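Local coordinates for protein mitogen (Streptococcus dysgalactiae, PDB 2J4X) that binds a zinc ion and probably acts as a superantigen toxin of the staphylococcal and streptococcal family, at residues Trp168-Lys173 / Ser197-Phe202; Glu103-Thr108 / Gln131-Thr136; Ile30-Ile35 / Ser55-Pro60. One frame throughout, in Å; residues are numbered along the deposited sequence.

Overall arrangement
Interaction 3 lies in the OB-fold domain, while interaction 1 belongs to the beta-grasp domain and supplies two of the three protein ligands of the zinc ion, His171 and His201. Interaction 2 reaches the same five-stranded sheet as interaction 1, because its strand 104-114 runs beside strand 199-206. Their centres are 13 Å apart and they touch: Ser197 OG lies 2.9 Å from Lys133 NZ, and Leu105 CD2 packs 4.0 Å from Ser197 N. Interaction 3 touches neither; its nearest atoms are about 9 Å from interaction 2 and about 18 Å from interaction 1, on the opposite side of the chain's centre from the latter. Along the sequence the three follow in series, interaction 3 closing first and interaction 1 last.

Interaction 1. Residues Trp168-Lys173 / Ser197-Phe202; sequences WGIHYK and SKVSHF. With ZN (zinc ion), chain B.
With CG roughly opposite the backbone N in His171 (chi1 -154°) but between N and the carbonyl carbon in His201 (chi1 55°), the two imidazoles run side by side from adjacent antiparallel strands of the beta-grasp sheet to one zinc ion. His171 ND1 binds it at 2.2 Å and His201 NE2 at 2.1 Å, with Asp203 as the third protein ligand. CB of His171 lies over one face of the His201 ring, a CH-pi contact 3.7 Å from the centroid. His201 ND1 donates in its ring plane to Ser200 OG at 3.1 Å, which helps fix the rotation of the metal-binding imidazole. The backbone forms a classic beta bulge here: His171 O accepts from Ser200 N (2.8 Å) and also from His201 N (3.1 Å). On the other face of the sheet, against helix 137-150, the edge of Trp168 meets the face of Phe202 in a T-shaped pair with planes at 85°, while Trp168 NE1 is hydrogen-bonded to Asp141. Packing is tight where Ile170 CG2 meets Val199 CG2 at 3.4 Å. Past the bulge, the extended Lys173 chain lies along the opposing backbone and its NZ donates to Ser197 O at 2.8 Å.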
ATOM      1  N   TRP A 168       2.952 -11.038   5.855  1.00 30.59           N
ATOM      2  CA  TRP A 168       4.288 -10.610   5.521  1.00 31.53           C
ATOM      3  C   TRP A 168       4.716  -9.618   6.567  1.00 30.68           C
ATOM      4  O   TRP A 168       3.934  -9.244   7.433  1.00 31.11           O
ATOM      5  CB  TRP A 168       4.344  -9.969   4.131  1.00 30.74           C
ATOM      6  CG  TRP A 168       3.659  -8.657   4.051  1.00 31.28           C
ATOM      7  CD1 TRP A 168       2.308  -8.430   3.958  1.00 31.36           C
ATOM      8  CD2 TRP A 168       4.283  -7.370   4.056  1.00 31.41           C
ATOM      9  NE1 TRP A 168       2.056  -7.075   3.899  1.00 32.10           N
ATOM     10  CE2 TRP A 168       3.249  -6.400   3.960  1.00 32.23           C
ATOM     11  CE3 TRP A 168       5.618  -6.938   4.136  1.00 29.99           C
ATOM     12  CZ2 TRP A 168       3.511  -5.022   3.937  1.00 30.46           C
ATOM     13  CZ3 TRP A 168       5.876  -5.572   4.114  1.00 30.75           C
ATOM     14  CH2 TRP A 168       4.822  -4.626   4.014  1.00 30.44           C
ATOM     15  N   GLY A 169       5.971  -9.200   6.488  1.00 32.09           N
ATOM     16  CA  GLY A 169       6.484  -8.230   7.432  1.00 31.30           C
ATOM     17  C   GLY A 169       7.618  -7.362   6.918  1.00 31.33           C
ATOM     18  O   GLY A 169       8.343  -7.720   5.998  1.00 29.78           O
ATOM     19  N   ILE A 170       7.737  -6.189   7.524  1.00 33.46           N
ATOM     20  CA  ILE A 170       8.796  -5.245   7.219  1.00 34.95           C
ATOM     21  C   ILE A 170       9.812  -5.601   8.293  1.00 36.38           C
ATOM     22  O   ILE A 170       9.527  -5.461   9.491  1.00 37.01           O
ATOM     23  CB  ILE A 170       8.322  -3.791   7.439  1.00 34.15           C
ATOM     24  CG1 ILE A 170       7.227  -3.459   6.426  1.00 33.98           C
ATOM     25  CG2 ILE A 170       9.509  -2.820   7.345  1.00 34.24           C
ATOM     26  CD1 ILE A 170       6.483  -2.176   6.707  1.00 34.90           C
ATOM     27  N   HIS A 171      10.972  -6.103   7.883  1.00 38.28           N
ATOM     28  CA  HIS A 171      11.991  -6.468   8.855  1.00 40.06           C
ATOM     29  C   HIS A 171      12.990  -5.347   8.961  1.00 40.94           C
ATOM     30  O   HIS A 171      13.809  -5.127   8.060  1.00 40.45           O
ATOM     31  CB  HIS A 171      12.692  -7.767   8.480  1.00 41.64           C
ATOM     32  CG  HIS A 171      13.270  -8.497   9.661  1.00 45.40           C
ATOM     33  ND1 HIS A 171      13.262  -9.874   9.766  1.00 44.67           N
ATOM     34  CD2 HIS A 171      13.855  -8.038  10.795  1.00 45.45           C
ATOM     35  CE1 HIS A 171      13.813 -10.231  10.913  1.00 46.31           C
ATOM     36  NE2 HIS A 171      14.183  -9.136  11.555  1.00 46.91           N
ATOM     37  N   TYR A 172      12.867  -4.633  10.081  1.00 42.48           N
ATOM     38  CA  TYR A 172      13.690  -3.485  10.430  1.00 42.80           C
ATOM     39  C   TYR A 172      15.131  -3.873  10.733  1.00 43.72           C
ATOM     40  O   TYR A 172      15.414  -5.031  11.063  1.00 44.60           O
ATOM     41  CB  TYR A 172      13.058  -2.739  11.618  1.00 40.70           C
ATOM     42  CG  TYR A 172      11.773  -2.023  11.242  1.00 41.08           C
ATOM     43  CD1 TYR A 172      10.525  -2.542  11.597  1.00 40.69           C
ATOM     44  CD2 TYR A 172      11.804  -0.858  10.460  1.00 40.48           C
ATOM     45  CE1 TYR A 172       9.333  -1.925  11.177  1.00 40.61           C
ATOM     46  CE2 TYR A 172      10.619  -0.234  10.035  1.00 40.65           C
ATOM     47  CZ  TYR A 172       9.390  -0.777  10.394  1.00 41.33           C
ATOM     48  OH  TYR A 172       8.223  -0.195   9.950  1.00 41.63           O
ATOM     49  N   LYS A 173      16.035  -2.905  10.590  1.00 43.62           N
ATOM     50  CA  LYS A 173      17.440  -3.129  10.842  1.00 43.30           C
ATOM     51  C   LYS A 173      17.687  -3.374  12.330  1.00 45.71           C
ATOM     52  O   LYS A 173      18.656  -4.038  12.709  1.00 46.81           O
ATOM     53  CB  LYS A 173      18.230  -1.931  10.350  1.00 40.99           C
ATOM     54  CG  LYS A 173      18.281  -1.830   8.846  1.00 40.20           C
ATOM     55  CD  LYS A 173      18.947  -0.536   8.422  1.00 40.79           C
ATOM     56  CE  LYS A 173      19.056  -0.435   6.923  1.00 41.93           C
ATOM     57  NZ  LYS A 173      19.707   0.833   6.485  1.00 43.63           N
ATOM     58  N   SER A 197      14.895   4.071   5.613  1.00 44.12           N
ATOM     59  CA  SER A 197      16.289   3.916   6.053  1.00 44.76           C
ATOM     60  C   SER A 197      16.443   2.924   7.204  1.00 44.88           C
ATOM     61  O   SER A 197      17.527   2.378   7.398  1.00 45.22           O
ATOM     62  CB  SER A 197      16.919   5.273   6.439  1.00 44.27           C
ATOM     63  OG  SER A 197      16.298   5.856   7.576  1.00 45.66           O
ATOM     64  N   LYS A 198      15.366   2.672   7.949  1.00 45.33           N
ATOM     65  CA  LYS A 198      15.422   1.727   9.064  1.00 45.08           C
ATOM     66  C   LYS A 198      14.970   0.309   8.674  1.00 44.92           C
ATOM     67  O   LYS A 198      15.017  -0.619   9.484  1.00 45.40           O
ATOM     68  CB  LYS A 198      14.573   2.254  10.209  1.00 45.84           C
ATOM     69  CG  LYS A 198      14.997   3.620  10.674  1.00 48.02           C
ATOM     70  CD  LYS A 198      14.007   4.135  11.677  1.00 52.33           C
ATOM     71  CE  LYS A 198      14.149   5.632  11.887  1.00 56.04           C
ATOM     72  NZ  LYS A 198      12.966   6.202  12.622  1.00 58.90           N
ATOM     73  N   VAL A 199      14.553   0.155   7.418  1.00 44.17           N
ATOM     74  CA  VAL A 199      14.077  -1.117   6.884  1.00 42.42           C
ATOM     75  C   VAL A 199      15.209  -1.943   6.294  1.00 42.41           C
ATOM     76  O   VAL A 199      15.994  -1.458   5.477  1.00 42.76           O
ATOM     77  CB  VAL A 199      12.997  -0.895   5.761  1.00 40.98           C
ATOM     78  CG1 VAL A 199      12.713  -2.200   5.038  1.00 40.43           C
ATOM     79  CG2 VAL A 199      11.699  -0.353   6.370  1.00 40.29           C
ATOM     80  N   SER A 200      15.299  -3.201   6.706  1.00 41.99           N
ATOM     81  CA  SER A 200      16.321  -4.050   6.147  1.00 40.52           C
ATOM     82  C   SER A 200      15.733  -4.769   4.932  1.00 39.75           C
ATOM     83  O   SER A 200      16.236  -4.617   3.817  1.00 41.28           O
ATOM     84  CB  SER A 200      16.804  -5.061   7.171  1.00 41.84           C
ATOM     85  OG  SER A 200      17.778  -5.905   6.574  1.00 44.80           O
ATOM     86  N   HIS A 201      14.659  -5.530   5.133  1.00 37.64           N
ATOM     87  CA  HIS A 201      14.039  -6.255   4.025  1.00 36.88           C
ATOM     88  C   HIS A 201      12.589  -6.573   4.315  1.00 37.40           C
ATOM     89  O   HIS A 201      12.084  -6.230   5.383  1.00 39.23           O
ATOM     90  CB  HIS A 201      14.768  -7.568   3.771  1.00 37.08           C
ATOM     91  CG  HIS A 201      14.879  -8.438   4.984  1.00 37.77           C
ATOM     92  ND1 HIS A 201      15.804  -8.212   5.982  1.00 39.33           N
ATOM     93  CD2 HIS A 201      14.176  -9.529   5.366  1.00 38.27           C
ATOM     94  CE1 HIS A 201      15.669  -9.127   6.925  1.00 38.00           C
ATOM     95  NE2 HIS A 201      14.689  -9.940   6.576  1.00 38.84           N
ATOM     96  N   PHE A 202      11.922  -7.223   3.357  1.00 36.57           N
ATOM     97  CA  PHE A 202      10.522  -7.626   3.520  1.00 36.23           C
ATOM     98  C   PHE A 202      10.467  -9.150   3.543  1.00 36.08           C
ATOM     99  O   PHE A 202      11.157  -9.796   2.756  1.00 35.79           O
ATOM    100  CB  PHE A 202       9.651  -7.119   2.359  1.00 34.30           C
ATOM    101  CG  PHE A 202       9.597  -5.623   2.244  1.00 33.87           C
ATOM    102  CD1 PHE A 202       9.558  -5.018   0.989  1.00 33.45           C
ATOM    103  CD2 PHE A 202       9.611  -4.818   3.385  1.00 32.82           C
ATOM    104  CE1 PHE A 202       9.539  -3.626   0.866  1.00 34.63           C
ATOM    105  CE2 PHE A 202       9.593  -3.430   3.278  1.00 33.17           C
ATOM    106  CZ  PHE A 202       9.558  -2.831   2.013  1.00 33.31           C
TER
HETATM  107 ZN    ZN B1211      13.801 -11.161   8.043  1.00 52.26          ZN

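Interaction 2. Residues Glu103-Thr108 / Gln131-Thr136; sequences EKLDST and QNKFVT
Lys133 lays its side chain across two residues of segment 103-108, Glu103 just before the strand and Leu105 in it. With CG anti to the backbone N (chi1 -178°), the chain leaves the backbone almost straight. CB of Lys133 comes within 3.5 Å of Glu103 OE2 and within 4.0 Å of Leu105 CD2. CG has the same two groups near it. CD sits unusually close to Glu103 OE2, so its exact placement is doubtful, and CE stays beside that carboxylate oxygen. A bend at the last torsion (chi4 58°) then leaves Lys133 NZ 3.8 Å from Glu103 OE2, a long salt bridge, while NZ also skirts Leu105 CD2. Ser197 OG also lies close to NZ, and Asp195 offers the ammonium a second ion pair, long and weak. Beneath the side chains, the edge strand 126-132 joins strand 104-114 of the beta-grasp sheet as an antiparallel partner: Lys133 N donates to Glu103 O at 3.1 Å, and Leu105 N to Gln131 O at 2.8 Å. The second donor stands above the carbonyl plane, 62° out of it. Two waters add bridges between the segments. One accepts from Glu103 N and Phe134 N; the other accepts from Ser107 OG and donates to both Leu105 O and Asn132 O. The contact lies at the surface, away from the zinc site. Direct backbone bonds and water bridges join the segments, while the long Glu103-Lys133 pair probably adds only a modest electrostatic attraction over the aliphatic contacts.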
ATOM      1  N   GLU A 103      12.092  13.700   1.390  1.00 54.52           N
ATOM      2  CA  GLU A 103      13.546  13.718   1.312  1.00 54.10           C
ATOM      3  C   GLU A 103      13.799  12.540   0.362  1.00 53.00           C
ATOM      4  O   GLU A 103      13.084  11.539   0.427  1.00 53.06           O
ATOM      5  CB  GLU A 103      14.158  13.426   2.680  1.00 56.05           C
ATOM      6  CG  GLU A 103      15.642  13.124   2.620  1.00 61.25           C
ATOM      7  CD  GLU A 103      16.159  12.388   3.850  1.00 63.97           C
ATOM      8  OE1 GLU A 103      16.166  12.985   4.952  1.00 66.07           O
ATOM      9  OE2 GLU A 103      16.561  11.209   3.708  1.00 65.39           O
ATOM     10  N   LYS A 104      14.780  12.652  -0.531  1.00 51.68           N
ATOM     11  CA  LYS A 104      15.044  11.569  -1.472  1.00 49.71           C
ATOM     12  C   LYS A 104      15.975  10.549  -0.888  1.00 47.67           C
ATOM     13  O   LYS A 104      16.816  10.862  -0.046  1.00 47.29           O
ATOM     14  CB  LYS A 104      15.612  12.108  -2.783  1.00 51.74           C
ATOM     15  CG  LYS A 104      14.611  12.994  -3.500  1.00 54.75           C
ATOM     16  CD  LYS A 104      15.137  13.582  -4.799  1.00 56.40           C
ATOM     17  CE  LYS A 104      14.183  14.662  -5.286  1.00 57.57           C
ATOM     18  NZ  LYS A 104      12.779  14.141  -5.287  1.00 58.47           N
ATOM     19  N   LEU A 105      15.808   9.316  -1.345  1.00 45.98           N
ATOM     20  CA  LEU A 105      16.608   8.195  -0.871  1.00 45.61           C
ATOM     21  C   LEU A 105      16.398   6.986  -1.791  1.00 45.37           C
ATOM     22  O   LEU A 105      15.278   6.525  -1.992  1.00 44.78           O
ATOM     23  CB  LEU A 105      16.198   7.829   0.569  1.00 44.99           C
ATOM     24  CG  LEU A 105      16.990   6.731   1.281  1.00 45.29           C
ATOM     25  CD1 LEU A 105      18.324   7.307   1.724  1.00 46.93           C
ATOM     26  CD2 LEU A 105      16.212   6.186   2.467  1.00 44.69           C
ATOM     27  N   ASP A 106      17.475   6.467  -2.355  1.00 45.61           N
ATOM     28  CA  ASP A 106      17.337   5.319  -3.218  1.00 46.52           C
ATOM     29  C   ASP A 106      17.422   4.045  -2.405  1.00 45.59           C
ATOM     30  O   ASP A 106      18.448   3.761  -1.789  1.00 45.34           O
ATOM     31  CB  ASP A 106      18.417   5.333  -4.285  1.00 50.09           C
ATOM     32  CG  ASP A 106      18.225   6.458  -5.274  1.00 54.98           C
ATOM     33  OD1 ASP A 106      17.067   6.656  -5.729  1.00 56.39           O
ATOM     34  OD2 ASP A 106      19.231   7.139  -5.602  1.00 59.58           O
ATOM     35  N   SER A 107      16.327   3.292  -2.389  1.00 43.96           N
ATOM     36  CA  SER A 107      16.287   2.034  -1.664  1.00 41.91           C
ATOM     37  C   SER A 107      15.802   0.942  -2.581  1.00 42.92           C
ATOM     38  O   SER A 107      14.852   1.141  -3.348  1.00 43.40           O
ATOM     39  CB  SER A 107      15.324   2.097  -0.484  1.00 38.63           C
ATOM     40  OG  SER A 107      15.745   3.030   0.478  1.00 39.72           O
ATOM     41  N   THR A 108      16.470  -0.204  -2.518  1.00 42.52           N
ATOM     42  CA  THR A 108      16.056  -1.369  -3.288  1.00 41.95           C
ATOM     43  C   THR A 108      15.925  -2.404  -2.196  1.00 42.89           C
ATOM     44  O   THR A 108      16.921  -2.974  -1.741  1.00 43.10           O
ATOM     45  CB  THR A 108      17.106  -1.821  -4.324  1.00 41.40           C
ATOM     46  OG1 THR A 108      17.069  -0.943  -5.455  1.00 41.66           O
ATOM     47  CG2 THR A 108      16.823  -3.230  -4.799  1.00 41.23           C
ATOM     48  N   GLN A 131      12.247   5.645  -3.783  1.00 36.74           N
ATOM     49  CA  GLN A 131      13.154   6.761  -3.953  1.00 40.85           C
ATOM     50  C   GLN A 131      12.989   7.896  -2.932  1.00 41.83           C
ATOM     51  O   GLN A 131      13.600   8.966  -3.095  1.00 42.28           O
ATOM     52  CB  GLN A 131      13.053   7.306  -5.374  1.00 43.08           C
ATOM     53  CG  GLN A 131      11.694   7.770  -5.754  1.00 47.30           C
ATOM     54  CD  GLN A 131      11.595   8.048  -7.228  1.00 50.43           C
ATOM     55  OE1 GLN A 131      12.053   9.088  -7.715  1.00 52.04           O
ATOM     56  NE2 GLN A 131      11.004   7.107  -7.961  1.00 52.22           N
ATOM     57  N   ASN A 132      12.176   7.650  -1.890  1.00 41.54           N
ATOM     58  CA  ASN A 132      11.942   8.596  -0.785  1.00 39.53           C
ATOM     59  C   ASN A 132      12.207   7.894   0.536  1.00 38.83           C
ATOM     60  O   ASN A 132      11.944   6.693   0.676  1.00 39.61           O
ATOM     61  CB  ASN A 132      10.517   9.115  -0.806  1.00 40.37           C
ATOM     62  CG  ASN A 132      10.292  10.075  -1.927  1.00 41.49           C
ATOM     63  OD1 ASN A 132      10.974  11.100  -1.998  1.00 44.94           O
ATOM     64  ND2 ASN A 132       9.354   9.761  -2.827  1.00 40.20           N
ATOM     65  N   LYS A 133      12.738   8.640   1.500  1.00 37.94           N
ATOM     66  CA  LYS A 133      13.069   8.092   2.812  1.00 37.38           C
ATOM     67  C   LYS A 133      11.798   7.670   3.526  1.00 36.70           C
ATOM     68  O   LYS A 133      11.787   6.715   4.314  1.00 35.45           O
ATOM     69  CB  LYS A 133      13.790   9.150   3.638  1.00 38.80           C
ATOM     70  CG  LYS A 133      14.225   8.684   5.011  1.00 41.73           C
ATOM     71  CD  LYS A 133      14.998   9.774   5.721  1.00 41.76           C
ATOM     72  CE  LYS A 133      15.943   9.148   6.705  1.00 44.90           C
ATOM     73  NZ  LYS A 133      16.864   8.215   5.992  1.00 47.29           N
ATOM     74  N   PHE A 134      10.728   8.411   3.237  1.00 36.96           N
ATOM     75  CA  PHE A 134       9.421   8.160   3.825  1.00 36.35           C
ATOM     76  C   PHE A 134       8.425   7.728   2.773  1.00 33.46           C
ATOM     77  O   PHE A 134       8.227   8.412   1.783  1.00 32.09           O
ATOM     78  CB  PHE A 134       8.920   9.415   4.585  1.00 39.17           C
ATOM     79  CG  PHE A 134       9.717   9.703   5.845  1.00 41.96           C
ATOM     80  CD1 PHE A 134      10.772  10.621   5.832  1.00 43.23           C
ATOM     81  CD2 PHE A 134       9.515   8.934   7.005  1.00 41.93           C
ATOM     82  CE1 PHE A 134      11.624  10.756   6.955  1.00 43.44           C
ATOM     83  CE2 PHE A 134      10.359   9.065   8.120  1.00 41.63           C
ATOM     84  CZ  PHE A 134      11.414   9.974   8.090  1.00 42.24           C
ATOM     85  N   VAL A 135       7.844   6.549   2.973  1.00 33.76           N
ATOM     86  CA  VAL A 135       6.828   6.026   2.062  1.00 33.11           C
ATOM     87  C   VAL A 135       5.686   5.504   2.933  1.00 32.29           C
ATOM     88  O   VAL A 135       5.917   4.960   4.016  1.00 33.02           O
ATOM     89  CB  VAL A 135       7.362   4.851   1.128  1.00 33.05           C
ATOM     90  CG1 VAL A 135       8.689   5.247   0.481  1.00 31.44           C
ATOM     91  CG2 VAL A 135       7.480   3.551   1.896  1.00 32.95           C
ATOM     92  N   THR A 136       4.454   5.686   2.477  1.00 30.59           N
ATOM     93  CA  THR A 136       3.325   5.197   3.244  1.00 30.05           C
ATOM     94  C   THR A 136       3.385   3.673   3.314  1.00 29.97           C
ATOM     95  O   THR A 136       3.933   3.029   2.416  1.00 30.53           O
ATOM     96  CB  THR A 136       1.970   5.573   2.589  1.00 29.72           C
ATOM     97  OG1 THR A 136       1.961   5.159   1.210  1.00 29.88           O
ATOM     98  CG2 THR A 136       1.722   7.051   2.709  1.00 26.73           C
TER
HETATM   99  O   HOH W   1      10.626  11.434   2.351  1.00 33.38           O
HETATM  100  O   HOH W   2      13.751   4.889  -0.239  1.00 28.37           O

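Interaction 3. Residues Ile30-Ile35 / Ser55-Pro60; sequences IGTQLI and SSNVSP
Ser56 O is gripped twice from the opposite strand, by Leu34 N at 2.9 Å and by a CA-H contact from Gln33 CA at 3.3 Å. Ser56 N returns a bond to Leu34 O at 3.0 Å, completing an antiparallel hydrogen-bonded pair, and the ladder continues beyond the strand ends with Val58 N donating to Thr32 O at 2.9 Å. The side chains alternate between the two faces of this OB-fold sheet. On one, Gln33 folds back at chi2 (-60°), bringing OE1 alongside Asn57 CB at 3.2 Å; the two amide planes are only 18° apart. Ser55 OG lies on the same face, 3.4 Å from Gln33 CB, and Asn57 ND2 is held by Asp93. On the face of Leu34 and Ser56, Leu34 crosses Val58, just past the strand end, at about a right angle, touching through CD1 and CG2 at 3.9 Å, while the buried Ser56 OG is satisfied by Gly94 O. Before Gln33, a tight turn through Gly31 and Thr32 leads in from strand 24-30. Strand 53-57 lies between antiparallel 33-36 and parallel 87-98, and the chain leaves it through Ser59, whose OG N-caps helix 60-65 by accepting from Gln62 N.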
ATOM      1  N   ILE A  30     -13.401  18.547   2.803  1.00 54.85           N
ATOM      2  CA  ILE A  30     -14.731  18.381   3.369  1.00 55.16           C
ATOM      3  C   ILE A  30     -14.970  17.081   4.133  1.00 56.22           C
ATOM      4  O   ILE A  30     -14.793  15.993   3.598  1.00 57.22           O
ATOM      5  CB  ILE A  30     -15.827  18.563   2.252  1.00 55.11           C
ATOM      6  CG1 ILE A  30     -16.944  17.545   2.427  1.00 55.29           C
ATOM      7  CG2 ILE A  30     -15.218  18.455   0.861  1.00 54.03           C
ATOM      8  CD1 ILE A  30     -17.990  17.632   1.358  1.00 56.89           C
ATOM      9  N   GLY A  31     -15.378  17.217   5.394  1.00 57.18           N
ATOM     10  CA  GLY A  31     -15.664  16.072   6.242  1.00 57.18           C
ATOM     11  C   GLY A  31     -14.423  15.362   6.735  1.00 57.61           C
ATOM     12  O   GLY A  31     -13.788  15.771   7.709  1.00 59.09           O
ATOM     13  N   THR A  32     -14.084  14.280   6.048  1.00 57.23           N
ATOM     14  CA  THR A  32     -12.915  13.474   6.367  1.00 55.32           C
ATOM     15  C   THR A  32     -12.164  13.238   5.045  1.00 54.33           C
ATOM     16  O   THR A  32     -11.125  12.579   5.003  1.00 54.09           O
ATOM     17  CB  THR A  32     -13.369  12.151   7.061  1.00 54.95           C
ATOM     18  OG1 THR A  32     -12.850  12.122   8.398  1.00 57.07           O
ATOM     19  CG2 THR A  32     -12.919  10.926   6.300  1.00 53.29           C
ATOM     20  N   GLN A  33     -12.700  13.824   3.974  1.00 52.66           N
ATOM     21  CA  GLN A  33     -12.129  13.714   2.635  1.00 51.60           C
ATOM     22  C   GLN A  33     -11.282  14.943   2.314  1.00 50.14           C
ATOM     23  O   GLN A  33     -11.708  16.068   2.558  1.00 50.52           O
ATOM     24  CB  GLN A  33     -13.233  13.614   1.562  1.00 51.94           C
ATOM     25  CG  GLN A  33     -14.532  12.910   1.964  1.00 54.27           C
ATOM     26  CD  GLN A  33     -14.346  11.459   2.401  1.00 56.04           C
ATOM     27  OE1 GLN A  33     -13.670  10.681   1.726  1.00 57.03           O
ATOM     28  NE2 GLN A  33     -14.964  11.087   3.530  1.00 55.64           N
ATOM     29  N   LEU A  34     -10.083  14.721   1.780  1.00 48.44           N
ATOM     30  CA  LEU A  34      -9.193  15.808   1.363  1.00 46.21           C
ATOM     31  C   LEU A  34      -9.231  15.714  -0.165  1.00 45.67           C
ATOM     32  O   LEU A  34      -8.812  14.714  -0.748  1.00 46.39           O
ATOM     33  CB  LEU A  34      -7.771  15.605   1.906  1.00 43.58           C
ATOM     34  CG  LEU A  34      -7.642  15.552   3.440  1.00 44.10           C
ATOM     35  CD1 LEU A  34      -6.199  15.347   3.810  1.00 45.38           C
ATOM     36  CD2 LEU A  34      -8.144  16.827   4.079  1.00 43.72           C
ATOM     37  N   ILE A  35      -9.766  16.748  -0.808  1.00 45.23           N
ATOM     38  CA  ILE A  35      -9.921  16.771  -2.255  1.00 44.06           C
ATOM     39  C   ILE A  35      -8.816  17.481  -3.019  1.00 44.75           C
ATOM     40  O   ILE A  35      -8.219  18.456  -2.547  1.00 44.90           O
ATOM     41  CB  ILE A  35     -11.290  17.369  -2.616  1.00 44.10           C
ATOM     42  CG1 ILE A  35     -12.365  16.612  -1.824  1.00 44.57           C
ATOM     43  CG2 ILE A  35     -11.526  17.292  -4.120  1.00 42.26           C
ATOM     44  CD1 ILE A  35     -13.776  16.907  -2.213  1.00 47.41           C
ATOM     45  N   SER A  55     -10.262  12.166  -4.314  1.00 38.82           N
ATOM     46  CA  SER A  55     -10.745  12.341  -2.956  1.00 39.20           C
ATOM     47  C   SER A  55     -10.068  11.330  -2.045  1.00 38.92           C
ATOM     48  O   SER A  55     -10.189  10.127  -2.238  1.00 39.71           O
ATOM     49  CB  SER A  55     -12.262  12.151  -2.888  1.00 39.31           C
ATOM     50  OG  SER A  55     -12.707  12.256  -1.544  1.00 40.72           O
ATOM     51  N   SER A  56      -9.351  11.823  -1.047  1.00 38.79           N
ATOM     52  CA  SER A  56      -8.661  10.956  -0.122  1.00 37.23           C
ATOM     53  C   SER A  56      -9.383  10.931   1.226  1.00 39.45           C
ATOM     54  O   SER A  56      -9.460  11.936   1.933  1.00 40.14           O
ATOM     55  CB  SER A  56      -7.231  11.438   0.047  1.00 35.49           C
ATOM     56  OG  SER A  56      -6.497  10.541   0.847  1.00 35.00           O
ATOM     57  N   ASN A  57      -9.936   9.774   1.569  1.00 40.26           N
ATOM     58  CA  ASN A  57     -10.629   9.611   2.829  1.00 40.81           C
ATOM     59  C   ASN A  57      -9.518   9.375   3.841  1.00 41.87           C
ATOM     60  O   ASN A  57      -8.667   8.504   3.631  1.00 41.88           O
ATOM     61  CB  ASN A  57     -11.587   8.415   2.721  1.00 41.04           C
ATOM     62  CG  ASN A  57     -12.161   7.977   4.056  1.00 42.65           C
ATOM     63  OD1 ASN A  57     -12.524   8.798   4.900  1.00 43.76           O
ATOM     64  ND2 ASN A  57     -12.261   6.661   4.247  1.00 43.19           N
ATOM     65  N   VAL A  58      -9.499  10.179   4.908  1.00 42.70           N
ATOM     66  CA  VAL A  58      -8.483  10.071   5.960  1.00 44.17           C
ATOM     67  C   VAL A  58      -9.148  10.134   7.338  1.00 44.45           C
ATOM     68  O   VAL A  58     -10.306  10.507   7.430  1.00 45.81           O
ATOM     69  CB  VAL A  58      -7.420  11.200   5.848  1.00 44.63           C
ATOM     70  CG1 VAL A  58      -6.086  10.687   6.324  1.00 46.95           C
ATOM     71  CG2 VAL A  58      -7.260  11.655   4.413  1.00 45.06           C
ATOM     72  N   SER A  59      -8.430   9.761   8.397  1.00 44.77           N
ATOM     73  CA  SER A  59      -8.983   9.770   9.758  1.00 46.40           C
ATOM     74  C   SER A  59      -9.170  11.178  10.288  1.00 48.12           C
ATOM     75  O   SER A  59      -8.445  12.087   9.890  1.00 48.64           O
ATOM     76  CB  SER A  59      -8.057   9.039  10.727  1.00 46.49           C
ATOM     77  OG  SER A  59      -6.882   9.791  10.967  1.00 46.11           O
ATOM     78  N   PRO A  60     -10.131  11.375  11.218  1.00 49.34           N
ATOM     79  CA  PRO A  60     -10.359  12.717  11.771  1.00 49.17           C
ATOM     80  C   PRO A  60      -9.027  13.337  12.203  1.00 49.60           C
ATOM     81  O   PRO A  60      -8.779  14.531  11.998  1.00 49.09           O
ATOM     82  CB  PRO A  60     -11.288  12.447  12.952  1.00 48.59           C
ATOM     83  CG  PRO A  60     -12.082  11.264  12.477  1.00 49.57           C
ATOM     84  CD  PRO A  60     -11.008  10.386  11.874  1.00 49.23           C
TER